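Local coordinates for amidohydrolase (Xanthomonas campestris pv. campestris, PDB 4DZH), which probably deaminates adenosine-type nucleosides such as 5'-methylthioadenosine, acting as a zinc-dependent hydrolase of the amidohydrolase superfamily, at residues L75-T80 with L324-E329; H226-E231 with I262-T267; H286-N291 with N330-I335; P300-Q305 with A344-A349; S308-I313 with G360-G365. All blocks are in the same frame, centred on the assembly; numbering follows the deposited sequence.

Contact 1: residues L75-T80 with L324-E329; sequences LVNAHT and LDMFSE. With ZN (zinc ion), chain E.
The side chain of Met326 curls against strand 75-80 so that its terminal methyl, CE, rests on a backbone carbonyl, 3.4 Å from Val76 O. Successive bends at chi2 and chi3, -75° and -66°, turn the thioether toward the strand's backbone instead of letting it run straight. In this posture SD lies beside the amide of Asn77, 3.8 Å from its CG, while CB at the near end of the same side chain is met by Leu75 CD1 at 3.7 Å. That single leucine methyl is shared: it also approaches Phe327 CE1, obliquely, at 3.7 Å, and the leucine and phenylalanine side chains cross at about a right angle. The direct contacts are van der Waals in kind, and a polar link runs through a water, which accepts from Asn77 ND2 at 2.9 Å and donates to Leu324 O at 2.7 Å. Asn77 ND2 is also bonded to Thr315 OG1, a second hold that restricts rotation of the amide. The helix packed here begins at this very point. Asp325 is its N-cap, and its OD1 receives Ser328 N at 2.9 Å from above the carboxylate plane. Farther along the strand, His79 NE2 binds zinc at 2.1 Å, in company with His81, His228 and Asp316. The example illustrates how a TIM barrel closes: the helix that follows strand 310-313 packs near the first barrel strand, and that strand ends in the His-X-His zinc motif of the amidohydrolase superfamily, His79 and His81.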
# COMPACT_ATOMS: atom_id res chain seq x y z
N LEU A 75 8.68 -10.38 9.69
CA LEU A 75 8.73 -10.40 8.25
C LEU A 75 10.17 -10.40 7.76
O LEU A 75 11.08 -9.79 8.34
CB LEU A 75 8.00 -9.19 7.70
CG LEU A 75 6.53 -9.10 8.15
CD1 LEU A 75 5.86 -7.84 7.60
CD2 LEU A 75 5.68 -10.39 7.86
N VAL A 76 10.38 -11.11 6.66
CA VAL A 76 11.70 -11.27 6.08
C VAL A 76 11.71 -10.56 4.74
O VAL A 76 10.99 -10.96 3.79
CB VAL A 76 12.03 -12.77 5.92
CG1 VAL A 76 13.37 -12.96 5.19
CG2 VAL A 76 12.07 -13.47 7.30
N ASN A 77 12.43 -9.43 4.69
CA ASN A 77 12.49 -8.64 3.49
C ASN A 77 13.63 -9.19 2.66
O ASN A 77 14.80 -8.94 2.94
CB ASN A 77 12.75 -7.15 3.86
CG ASN A 77 12.69 -6.21 2.65
OD1 ASN A 77 12.93 -6.61 1.47
ND2 ASN A 77 12.43 -4.92 2.91
N ALA A 78 13.28 -9.97 1.64
CA ALA A 78 14.27 -10.81 0.97
C ALA A 78 15.02 -10.13 -0.16
O ALA A 78 15.72 -10.82 -0.95
CB ALA A 78 13.55 -12.11 0.47
N HIS A 79 14.92 -8.79 -0.29
CA HIS A 79 15.77 -8.05 -1.23
C HIS A 79 15.87 -6.58 -0.89
O HIS A 79 14.94 -5.82 -1.12
CB HIS A 79 15.24 -8.16 -2.67
CG HIS A 79 16.17 -7.54 -3.67
ND1 HIS A 79 17.46 -8.00 -3.88
CD2 HIS A 79 16.05 -6.44 -4.47
CE1 HIS A 79 18.05 -7.27 -4.81
NE2 HIS A 79 17.22 -6.31 -5.19
N THR A 80 17.02 -6.18 -0.33
CA THR A 80 17.21 -4.76 0.02
C THR A 80 18.49 -4.16 -0.53
O THR A 80 19.49 -4.84 -0.78
CB THR A 80 17.20 -4.55 1.56
OG1 THR A 80 18.22 -5.39 2.16
CG2 THR A 80 15.82 -4.93 2.13
N LEU A 324 10.12 0.88 2.89
CA LEU A 324 10.54 -0.50 3.24
C LEU A 324 9.37 -1.21 3.90
O LEU A 324 9.55 -1.99 4.85
CB LEU A 324 11.72 -0.49 4.22
CG LEU A 324 12.96 0.15 3.62
CD1 LEU A 324 14.09 0.26 4.70
CD2 LEU A 324 13.51 -0.53 2.29
N ASP A 325 8.16 -0.92 3.45
CA ASP A 325 6.96 -1.36 4.13
C ASP A 325 6.59 -2.74 3.62
O ASP A 325 6.02 -2.86 2.50
CB ASP A 325 5.82 -0.36 3.83
CG ASP A 325 4.47 -0.73 4.49
OD1 ASP A 325 4.34 -1.88 4.98
OD2 ASP A 325 3.56 0.12 4.49
N MET A 326 6.90 -3.78 4.39
CA MET A 326 6.55 -5.14 3.95
C MET A 326 5.07 -5.43 4.07
O MET A 326 4.57 -6.32 3.38
CB MET A 326 7.37 -6.19 4.71
CG MET A 326 8.80 -6.28 4.23
SD MET A 326 8.96 -7.13 2.64
CE MET A 326 8.43 -8.80 3.08
N PHE A 327 4.32 -4.73 4.95
CA PHE A 327 2.87 -4.96 4.98
C PHE A 327 2.27 -4.56 3.64
O PHE A 327 1.46 -5.28 3.06
CB PHE A 327 2.20 -4.17 6.11
CG PHE A 327 2.30 -4.83 7.46
CD1 PHE A 327 3.49 -4.84 8.18
CD2 PHE A 327 1.18 -5.45 8.01
CE1 PHE A 327 3.58 -5.47 9.40
CE2 PHE A 327 1.26 -6.08 9.26
CZ PHE A 327 2.44 -6.09 9.94
N SER A 328 2.70 -3.41 3.13
CA SER A 328 2.29 -2.96 1.81
C SER A 328 2.78 -3.87 0.71
O SER A 328 2.01 -4.19 -0.19
CB SER A 328 2.78 -1.55 1.53
OG SER A 328 2.33 -1.09 0.25
N GLU A 329 4.06 -4.23 0.76
CA GLU A 329 4.62 -5.09 -0.28
C GLU A 329 3.81 -6.41 -0.39
O GLU A 329 3.53 -6.91 -1.53
CB GLU A 329 6.08 -5.40 0.03
CG GLU A 329 6.80 -5.76 -1.26
CD GLU A 329 7.10 -4.57 -2.12
OE1 GLU A 329 7.22 -4.78 -3.37
OE2 GLU A 329 7.24 -3.45 -1.61
ZN ZN E . 17.78 -4.70 -6.36
O HOH W 1 11.26 -4.05 5.45
O HOH W 2 16.82 -4.21 -8.07

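Contact 2: residues H226-E231 with I262-T267; sequences HLHTHE and IAVHMT. With ZN (zinc ion), chain E.
The zinc site of the barrel draws on both segments, through the neighbouring rings of His228 and His265. His228 NE2 binds the metal at 2.2 Å, and its ND1 is held by His201 O. His265 reaches the ion indirectly, its NE2 lying 2.7 Å from the zinc-bound water, which sits in the plane of the ring. The two imidazoles run side by side, rim to rim, with planes only 8° apart. His265 is clasped between two neighbours: Val264 CG1 lies over the centre of one face, and the extended Glu231 stacks its carboxylate on the opposite face, OE2 offset toward the rim. The rings stand on adjacent parallel strands of the (beta/alpha)8 barrel, in register from His226 with Ile262 to His228 with Val264. Leu227 O is gripped twice, by Val264 N at 2.9 Å and by Thr229 OG1 at 2.9 Å, the donors arriving from opposite faces of its plane. On the side of the sheet that carries His228, Val264 CG2 meets the edge of the His226 ring, 3.5 Å from CD2; His226 NE2 in turn pairs with His79, a second-shell bond to a zinc ligand. Past the strands, Thr267 OG1 donates to Glu231 O at 2.7 Å from above the carbonyl plane.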
# COMPACT_ATOMS: atom_id res chain seq x y z
N HIS A 226 23.08 -14.36 -4.58
CA HIS A 226 21.94 -13.41 -4.61
C HIS A 226 22.03 -12.56 -5.89
O HIS A 226 22.92 -11.70 -5.98
CB HIS A 226 22.11 -12.50 -3.38
CG HIS A 226 21.03 -11.47 -3.19
ND1 HIS A 226 21.03 -10.62 -2.08
CD2 HIS A 226 19.97 -11.10 -3.94
CE1 HIS A 226 19.99 -9.81 -2.16
NE2 HIS A 226 19.33 -10.07 -3.28
N LEU A 227 21.13 -12.77 -6.85
CA LEU A 227 21.31 -12.23 -8.21
C LEU A 227 20.05 -11.60 -8.79
O LEU A 227 19.02 -12.29 -8.95
CB LEU A 227 21.78 -13.35 -9.13
CG LEU A 227 21.91 -13.08 -10.62
CD1 LEU A 227 23.05 -12.13 -10.84
CD2 LEU A 227 22.18 -14.41 -11.39
N HIS A 228 20.11 -10.32 -9.15
CA HIS A 228 19.04 -9.76 -9.99
C HIS A 228 18.94 -10.53 -11.30
O HIS A 228 19.92 -10.55 -12.07
CB HIS A 228 19.30 -8.29 -10.34
CG HIS A 228 19.41 -7.36 -9.17
ND1 HIS A 228 20.60 -6.76 -8.84
CD2 HIS A 228 18.47 -6.84 -8.33
CE1 HIS A 228 20.40 -5.94 -7.82
NE2 HIS A 228 19.13 -5.97 -7.49
N THR A 229 17.78 -11.13 -11.58
CA THR A 229 17.67 -12.03 -12.74
C THR A 229 16.39 -11.79 -13.55
O THR A 229 15.28 -11.87 -13.01
CB THR A 229 17.67 -13.49 -12.26
OG1 THR A 229 18.78 -13.75 -11.41
CG2 THR A 229 17.73 -14.50 -13.46
N HIS A 230 16.51 -11.54 -14.87
CA HIS A 230 15.32 -11.38 -15.72
C HIS A 230 14.37 -10.27 -15.22
O HIS A 230 13.13 -10.39 -15.25
CB HIS A 230 14.55 -12.71 -15.90
CG HIS A 230 15.17 -13.64 -16.91
ND1 HIS A 230 14.41 -14.38 -17.79
CD2 HIS A 230 16.46 -13.95 -17.15
CE1 HIS A 230 15.22 -15.10 -18.55
NE2 HIS A 230 16.47 -14.86 -18.18
N GLU A 231 14.98 -9.17 -14.80
CA GLU A 231 14.23 -8.06 -14.28
C GLU A 231 13.50 -7.28 -15.39
O GLU A 231 12.43 -6.71 -15.18
CB GLU A 231 15.16 -7.14 -13.46
CG GLU A 231 14.38 -5.96 -12.87
CD GLU A 231 15.22 -5.04 -12.00
OE1 GLU A 231 16.45 -5.16 -12.05
OE2 GLU A 231 14.60 -4.24 -11.24
N ILE A 262 19.35 -17.34 -5.31
CA ILE A 262 18.24 -16.48 -4.97
C ILE A 262 18.03 -15.53 -6.15
O ILE A 262 18.84 -14.60 -6.34
CB ILE A 262 18.55 -15.66 -3.70
CG1 ILE A 262 19.07 -16.55 -2.56
CG2 ILE A 262 17.32 -14.84 -3.29
CD1 ILE A 262 19.67 -15.77 -1.36
N ALA A 263 16.99 -15.76 -6.95
CA ALA A 263 16.80 -15.02 -8.19
C ALA A 263 15.81 -13.89 -7.96
O ALA A 263 14.62 -14.14 -7.71
CB ALA A 263 16.27 -15.96 -9.28
N VAL A 264 16.28 -12.67 -8.09
CA VAL A 264 15.43 -11.51 -7.74
C VAL A 264 14.74 -10.91 -8.96
O VAL A 264 15.34 -10.77 -10.05
CB VAL A 264 16.28 -10.46 -7.04
CG1 VAL A 264 15.39 -9.30 -6.55
CG2 VAL A 264 17.00 -11.12 -5.84
N HIS A 265 13.46 -10.62 -8.81
CA HIS A 265 12.62 -9.91 -9.80
C HIS A 265 11.89 -10.87 -10.72
O HIS A 265 10.69 -11.08 -10.60
CB HIS A 265 13.33 -8.78 -10.55
CG HIS A 265 13.81 -7.66 -9.65
ND1 HIS A 265 12.96 -6.93 -8.84
CD2 HIS A 265 15.05 -7.14 -9.47
CE1 HIS A 265 13.66 -6.01 -8.19
NE2 HIS A 265 14.93 -6.13 -8.53
N MET A 266 12.65 -11.42 -11.64
CA MET A 266 12.15 -12.52 -12.46
C MET A 266 10.80 -12.16 -13.11
O MET A 266 9.84 -12.95 -13.02
CB MET A 266 12.09 -13.80 -11.59
CG MET A 266 13.45 -14.32 -11.10
SD MET A 266 14.31 -15.19 -12.44
CE MET A 266 13.87 -16.90 -12.00
N THR A 267 10.71 -10.98 -13.74
CA THR A 267 9.49 -10.50 -14.40
C THR A 267 9.30 -11.09 -15.79
O THR A 267 8.18 -11.26 -16.27
CB THR A 267 9.42 -8.97 -14.57
OG1 THR A 267 10.49 -8.53 -15.40
CG2 THR A 267 9.51 -8.24 -13.20
ZN ZN E . 17.78 -4.70 -6.36
O HOH W 2 16.82 -4.21 -8.07

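Contact 3: residues H286-N291 with N330-I335; sequences HCPESN and NRTAAI. With MG (magnesium ion), chain B.
Glu289 leaves its helix with CG anti to the carbonyl carbon (chi1 -62°) and then extends fully, which carries its carboxylate across to Thr332, whose OG1 is likewise anti to its own carbonyl carbon (chi1 -60°). The two side chains cross at about a right angle. Thr332 OG1 donates to Glu289 OE2 at 2.6 Å, arriving on the anti side, tilted 20° out of the carboxylate plane, while Ser328 OG supplies another bond to the same oxygen. The other oxygen, OE1, binds magnesium at 2.0 Å, so the carboxylate is fixed at both ends; Asn321, Asp323 and three waters complete the metal's shell. Arg331 NH2 remains 4.1 Å from Glu289 OE2, beyond a salt bridge, and bonds instead to Ser328 OG. Next to the polar group the packing turns apolar. Pro288 CG lies 4.0 Å from Ala333 CB, and its CD covers one face of the His286 ring. A water joins His286 NE2, at 2.7 Å, to Ala333 O. The contact thus couples helix 288-293, which directly follows strand 283-286, to helix 326-341, which comes after strand 310-313; Arg331 of the second subunit packs against Glu289, while helices 349-363 and 397-403 flank Asn330 and Ala334.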
# COMPACT_ATOMS: atom_id res chain seq x y z
N HIS A 286 10.16 -11.84 -5.13
CA HIS A 286 9.22 -10.96 -5.80
C HIS A 286 9.22 -9.58 -5.14
O HIS A 286 9.01 -9.48 -3.93
CB HIS A 286 7.85 -11.64 -5.74
CG HIS A 286 6.74 -10.93 -6.45
ND1 HIS A 286 6.90 -10.21 -7.63
CD2 HIS A 286 5.42 -10.83 -6.14
CE1 HIS A 286 5.74 -9.71 -8.00
NE2 HIS A 286 4.82 -10.08 -7.12
N CYS A 287 9.47 -8.56 -5.95
CA CYS A 287 9.51 -7.15 -5.54
C CYS A 287 8.47 -6.38 -6.39
O CYS A 287 8.81 -5.61 -7.31
CB CYS A 287 10.91 -6.59 -5.78
SG CYS A 287 12.21 -7.45 -4.87
N PRO A 288 7.19 -6.58 -6.10
CA PRO A 288 6.17 -6.04 -7.00
C PRO A 288 6.14 -4.51 -7.11
O PRO A 288 5.91 -3.95 -8.17
CB PRO A 288 4.84 -6.55 -6.39
CG PRO A 288 5.20 -6.94 -4.93
CD PRO A 288 6.63 -7.41 -5.00
N GLU A 289 6.31 -3.80 -5.98
CA GLU A 289 6.16 -2.35 -6.07
C GLU A 289 7.27 -1.72 -6.92
O GLU A 289 6.97 -0.78 -7.72
CB GLU A 289 6.02 -1.68 -4.67
CG GLU A 289 4.76 -2.18 -3.91
CD GLU A 289 4.50 -1.55 -2.57
OE1 GLU A 289 5.24 -0.59 -2.19
OE2 GLU A 289 3.51 -1.99 -1.93
N SER A 290 8.51 -2.19 -6.73
CA SER A 290 9.62 -1.71 -7.55
C SER A 290 9.37 -2.06 -9.02
O SER A 290 9.58 -1.20 -9.89
CB SER A 290 10.92 -2.33 -7.08
OG SER A 290 11.98 -2.02 -7.98
N ASN A 291 8.91 -3.30 -9.27
CA ASN A 291 8.67 -3.74 -10.65
C ASN A 291 7.60 -2.84 -11.32
O ASN A 291 7.70 -2.46 -12.51
CB ASN A 291 8.16 -5.19 -10.71
CG ASN A 291 9.17 -6.25 -10.26
OD1 ASN A 291 8.76 -7.39 -10.01
ND2 ASN A 291 10.47 -5.91 -10.17
N ASN A 330 3.43 -6.97 0.77
CA ASN A 330 2.66 -8.21 0.80
C ASN A 330 1.31 -8.01 0.17
O ASN A 330 0.87 -8.83 -0.65
CB ASN A 330 2.41 -8.69 2.24
CG ASN A 330 3.68 -9.14 2.96
OD1 ASN A 330 4.72 -9.42 2.35
ND2 ASN A 330 3.58 -9.26 4.29
N ARG A 331 0.61 -6.92 0.54
CA ARG A 331 -0.69 -6.64 -0.07
C ARG A 331 -0.55 -6.46 -1.59
O ARG A 331 -1.36 -7.01 -2.35
CB ARG A 331 -1.32 -5.39 0.54
CG ARG A 331 -2.68 -5.08 -0.09
CD ARG A 331 -2.77 -3.66 -0.72
NE ARG A 331 -2.45 -2.72 0.34
CZ ARG A 331 -1.32 -1.99 0.38
NH1 ARG A 331 -1.07 -1.24 1.45
NH2 ARG A 331 -0.42 -2.01 -0.62
N THR A 332 0.47 -5.72 -2.03
CA THR A 332 0.65 -5.51 -3.48
C THR A 332 0.90 -6.85 -4.18
O THR A 332 0.30 -7.12 -5.25
CB THR A 332 1.80 -4.54 -3.71
OG1 THR A 332 1.50 -3.29 -3.06
CG2 THR A 332 1.94 -4.27 -5.20
N ALA A 333 1.74 -7.68 -3.57
CA ALA A 333 2.04 -9.03 -4.12
C ALA A 333 0.74 -9.81 -4.23
O ALA A 333 0.45 -10.43 -5.27
CB ALA A 333 3.04 -9.79 -3.25
N ALA A 334 -0.06 -9.79 -3.17
CA ALA A 334 -1.24 -10.63 -3.18
C ALA A 334 -2.26 -10.16 -4.21
O ALA A 334 -2.90 -11.02 -4.86
CB ALA A 334 -1.87 -10.66 -1.78
N ILE A 335 -2.48 -8.85 -4.36
CA ILE A 335 -3.55 -8.38 -5.26
C ILE A 335 -3.05 -8.39 -6.70
O ILE A 335 -3.79 -8.80 -7.60
CB ILE A 335 -4.16 -7.02 -4.82
CG1 ILE A 335 -3.12 -5.89 -4.97
CG2 ILE A 335 -4.69 -7.17 -3.36
CD1 ILE A 335 -3.67 -4.54 -4.56
MG MG B . 6.15 0.42 -0.70
O HOH W 3 2.17 -10.47 -7.68
O HOH W 4 6.55 -1.42 0.12
O HOH W 5 5.73 2.33 -1.61
O HOH W 6 4.37 0.77 0.43

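Contact 4: residues P300-Q305 with A344-A349; sequences PACALQ and ATALDA
Cys302 and Ala346 mark the closest backbone approach, their CA atoms 5.5 Å apart, where a short helix meets an irregular linker. The helix starts directly after Pro300, its N-cap residue. The linker has no regular structure: Ala346 is extended, Leu347 then takes a left-handed conformation with phi at +43°, and Asp348 becomes the N-cap of the next helix. This reversal at Leu347 turns the chain just before that helix begins. Two side chains of the linker do the packing. Ala346 CB sits against Cys302, 3.5 Å from SG and 3.7 Å from CB; with SG anti to the backbone N (chi1 178°), the sulfur is turned to the alanine methyl. Leu347 departs from a staggered first torsion (chi1 -125°), and its branched end settles against one turn of the helix. There CD1 touches both Ala301 O and Gln305 CB, each at 4.1 Å, while CD2 is directed to Ala301 CB at 4.3 Å. The leucine contacts are the looser ones, the cysteine-alanine contact the closer. The polar connection is a water that donates to Gln305 OE1 at 2.8 Å and accepts from Leu347 N at 2.9 Å, satisfying an amide of the linker; a bend at chi2 brings the glutamine end round to it. In the fold, the linker connects helices 326-341 and 349-363. Cys302 also packs on Ala341 and Leu347 on Ala337, both of helix 326-341, while Ala301 leans on His286 at the end of strand 283-286. Asp93 of the second subunit receives a hydrogen bond from Ala349 N.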
# COMPACT_ATOMS: atom_id res chain seq x y z
N PRO A 300 5.32 -13.74 -12.55
CA PRO A 300 4.18 -14.68 -12.47
C PRO A 300 4.19 -15.38 -11.14
O PRO A 300 4.46 -16.59 -11.01
CB PRO A 300 4.45 -15.67 -13.61
CG PRO A 300 5.92 -15.58 -13.86
CD PRO A 300 6.40 -14.21 -13.43
N ALA A 301 3.91 -14.59 -10.09
CA ALA A 301 4.03 -15.13 -8.75
C ALA A 301 3.13 -16.30 -8.47
O ALA A 301 3.52 -17.25 -7.78
CB ALA A 301 3.82 -14.01 -7.71
N CYS A 302 1.89 -16.26 -8.97
CA CYS A 302 0.99 -17.37 -8.76
C CYS A 302 1.53 -18.62 -9.48
O CYS A 302 1.52 -19.72 -8.93
CB CYS A 302 -0.40 -17.05 -9.28
SG CYS A 302 -1.53 -18.44 -9.08
N ALA A 303 2.02 -18.43 -10.70
CA ALA A 303 2.55 -19.59 -11.45
C ALA A 303 3.71 -20.24 -10.71
O ALA A 303 3.79 -21.49 -10.63
CB ALA A 303 2.95 -19.19 -12.86
N LEU A 304 4.60 -19.42 -10.16
CA LEU A 304 5.78 -19.92 -9.48
C LEU A 304 5.37 -20.62 -8.22
O LEU A 304 5.90 -21.67 -7.90
CB LEU A 304 6.71 -18.76 -9.11
CG LEU A 304 7.50 -18.12 -10.26
CD1 LEU A 304 8.03 -16.74 -9.88
CD2 LEU A 304 8.69 -19.03 -10.61
N GLN A 305 4.43 -20.02 -7.47
CA GLN A 305 4.06 -20.62 -6.21
C GLN A 305 3.39 -22.00 -6.45
O GLN A 305 3.70 -22.97 -5.77
CB GLN A 305 3.16 -19.64 -5.41
CG GLN A 305 2.81 -20.12 -4.04
CD GLN A 305 1.56 -20.96 -4.08
OE1 GLN A 305 0.66 -20.71 -4.88
NE2 GLN A 305 1.50 -21.97 -3.22
N ALA A 344 -8.75 -14.89 -9.11
CA ALA A 344 -8.92 -14.29 -7.80
C ALA A 344 -8.48 -15.14 -6.63
O ALA A 344 -8.43 -14.64 -5.49
CB ALA A 344 -10.38 -13.86 -7.61
N THR A 345 -8.15 -16.42 -6.87
CA THR A 345 -7.69 -17.31 -5.79
C THR A 345 -6.17 -17.37 -5.67
O THR A 345 -5.64 -18.00 -4.75
CB THR A 345 -8.21 -18.77 -5.94
OG1 THR A 345 -7.49 -19.44 -6.99
CG2 THR A 345 -9.73 -18.82 -6.13
N ALA A 346 -5.47 -16.70 -6.59
CA ALA A 346 -4.01 -16.64 -6.58
C ALA A 346 -3.48 -16.01 -5.30
O ALA A 346 -4.10 -15.04 -4.80
CB ALA A 346 -3.53 -15.82 -7.77
N LEU A 347 -2.37 -16.54 -4.78
CA LEU A 347 -1.64 -15.95 -3.66
C LEU A 347 -2.60 -15.49 -2.57
O LEU A 347 -2.71 -14.28 -2.26
CB LEU A 347 -0.77 -14.80 -4.15
CG LEU A 347 0.70 -14.93 -3.77
CD1 LEU A 347 1.30 -16.17 -4.46
CD2 LEU A 347 1.51 -13.69 -4.13
N ASP A 348 -3.30 -16.44 -1.97
CA ASP A 348 -4.27 -16.07 -0.92
C ASP A 348 -3.55 -15.52 0.31
O ASP A 348 -2.32 -15.53 0.38
CB ASP A 348 -5.25 -17.21 -0.58
CG ASP A 348 -4.58 -18.46 0.03
OD1 ASP A 348 -3.47 -18.40 0.58
OD2 ASP A 348 -5.23 -19.53 -0.02
N ALA A 349 -4.31 -15.02 1.26
CA ALA A 349 -3.68 -14.31 2.36
C ALA A 349 -2.65 -15.19 3.10
O ALA A 349 -1.53 -14.73 3.41
CB ALA A 349 -4.73 -13.78 3.32
O HOH W 7 -1.20 -18.92 -5.91

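Contact 5: residues S308-I313 with G360-G365; sequences SVNLAI and GARALG
Asn310 lays its amide over the aliphatic stem of Arg362, OD1 standing 3.7 Å from CD and 3.8 Å from CB. The side chains pass at a slant, the amide and guanidinium planes 44° apart, and water fills the role of go-between: it donates to Asn310 OD1 at 2.6 Å and accepts from Arg362 NH1 at 3.1 Å, in the plane of the guanidinium. The arginine can reach this water because its chain is extended from CG to NE. At the other end of the amide, ND2 lies alongside Ala363 CB at 3.9 Å but spends its hydrogens elsewhere, on Ser283 OG and Gly359 O, which set the orientation of the group. Deeper in, the packing is between small residues. Ala312 CB rests on Gly360 CA at 3.7 Å and on Ala363 CB at 4.1 Å. Gly360 meets the strand through its backbone, its CA 4.6 Å from Ala312 CA. The helix stops soon after in a Schellman motif, with Gly365 at positive phi. Inward-facing residues of several strands, among them Ile262, Ser283 and Ala312, meet this last turn, which fits the way a helix end can plug the N-terminal mouth of a TIM barrel, opposite the zinc-bearing end.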
# COMPACT_ATOMS: atom_id res chain seq x y z
N SER A 308 5.53 -24.93 -7.06
CA SER A 308 6.35 -25.24 -5.90
C SER A 308 7.72 -24.55 -5.93
O SER A 308 8.67 -25.04 -5.31
CB SER A 308 6.51 -26.76 -5.70
OG SER A 308 5.29 -27.36 -5.29
N VAL A 309 7.82 -23.42 -6.62
CA VAL A 309 9.04 -22.64 -6.52
C VAL A 309 9.02 -21.85 -5.22
O VAL A 309 8.06 -21.10 -4.99
CB VAL A 309 9.23 -21.68 -7.70
CG1 VAL A 309 10.50 -20.81 -7.43
CG2 VAL A 309 9.39 -22.48 -9.00
N ASN A 310 10.02 -22.04 -4.36
CA ASN A 310 10.07 -21.25 -3.13
C ASN A 310 10.01 -19.74 -3.42
O ASN A 310 10.88 -19.22 -4.11
CB ASN A 310 11.27 -21.57 -2.28
CG ASN A 310 11.22 -20.83 -0.97
OD1 ASN A 310 10.38 -21.13 -0.11
ND2 ASN A 310 12.08 -19.84 -0.82
N LEU A 311 8.97 -19.06 -2.94
CA LEU A 311 8.74 -17.64 -3.26
C LEU A 311 8.90 -16.78 -2.00
O LEU A 311 8.33 -17.08 -0.95
CB LEU A 311 7.35 -17.42 -3.84
CG LEU A 311 6.97 -16.06 -4.46
CD1 LEU A 311 7.75 -15.80 -5.74
CD2 LEU A 311 5.51 -15.93 -4.72
N ALA A 312 9.71 -15.73 -2.14
CA ALA A 312 9.86 -14.71 -1.09
C ALA A 312 9.47 -13.34 -1.60
O ALA A 312 9.22 -13.13 -2.80
CB ALA A 312 11.31 -14.72 -0.62
N ILE A 313 9.42 -12.36 -0.68
CA ILE A 313 8.99 -11.01 -1.01
C ILE A 313 10.05 -10.04 -0.50
O ILE A 313 10.61 -10.23 0.58
CB ILE A 313 7.60 -10.73 -0.36
CG1 ILE A 313 6.53 -11.62 -1.00
CG2 ILE A 313 7.20 -9.23 -0.52
CD1 ILE A 313 5.17 -11.57 -0.33
N GLY A 360 10.76 -16.31 2.75
CA GLY A 360 11.99 -15.55 2.87
C GLY A 360 13.04 -16.26 3.69
O GLY A 360 14.20 -16.26 3.31
N ALA A 361 12.64 -16.86 4.81
CA ALA A 361 13.56 -17.61 5.67
C ALA A 361 14.30 -18.65 4.83
O ALA A 361 15.53 -18.71 4.85
CB ALA A 361 12.81 -18.29 6.78
N ARG A 362 13.52 -19.42 4.07
CA ARG A 362 14.09 -20.48 3.21
C ARG A 362 14.97 -19.94 2.09
O ARG A 362 16.00 -20.56 1.74
CB ARG A 362 12.97 -21.32 2.62
CG ARG A 362 12.32 -22.22 3.66
CD ARG A 362 11.11 -22.94 3.09
NE ARG A 362 10.54 -23.85 4.09
CZ ARG A 362 9.45 -24.60 3.87
NH1 ARG A 362 8.84 -24.57 2.70
NH2 ARG A 362 9.00 -25.41 4.82
N ALA A 363 14.58 -18.80 1.52
CA ALA A 363 15.39 -18.20 0.44
C ALA A 363 16.77 -17.79 0.93
O ALA A 363 17.75 -17.82 0.18
CB ALA A 363 14.65 -16.98 -0.14
N LEU A 364 16.87 -17.40 2.20
CA LEU A 364 18.13 -16.89 2.73
C LEU A 364 18.93 -18.00 3.41
O LEU A 364 20.03 -17.76 3.88
CB LEU A 364 17.88 -15.75 3.74
CG LEU A 364 17.62 -14.34 3.19
CD1 LEU A 364 16.53 -14.32 2.12
CD2 LEU A 364 17.22 -13.41 4.34
N GLY A 365 18.38 -19.21 3.45
CA GLY A 365 19.04 -20.32 4.13
C GLY A 365 18.86 -20.34 5.64
O GLY A 365 19.60 -21.02 6.38
O HOH W 8 9.29 -23.50 -0.20

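All five contacts are largely buried, yet their chemistry follows their place in the barrel. Contacts 1 and 2 both reach the zinc ion and meet through the bond from His226 to His79, but contact 2 is strand-to-strand pairing, whereas contact 1 is mainly apolar strand-to-helix packing. Contacts 1 and 3 share helix 326-341 and join where Ser328 and Glu329 reach Glu289, close to the magnesium. Contact 5 probably lies toward the opposite mouth, tied to contact 1 by Ala78 with Ile313 and to contact 3 by His286 with Ala312. Contact 4, the farthest of the five from the chain centre, is metal-free and, like contacts 1 and 3, touches the second subunit.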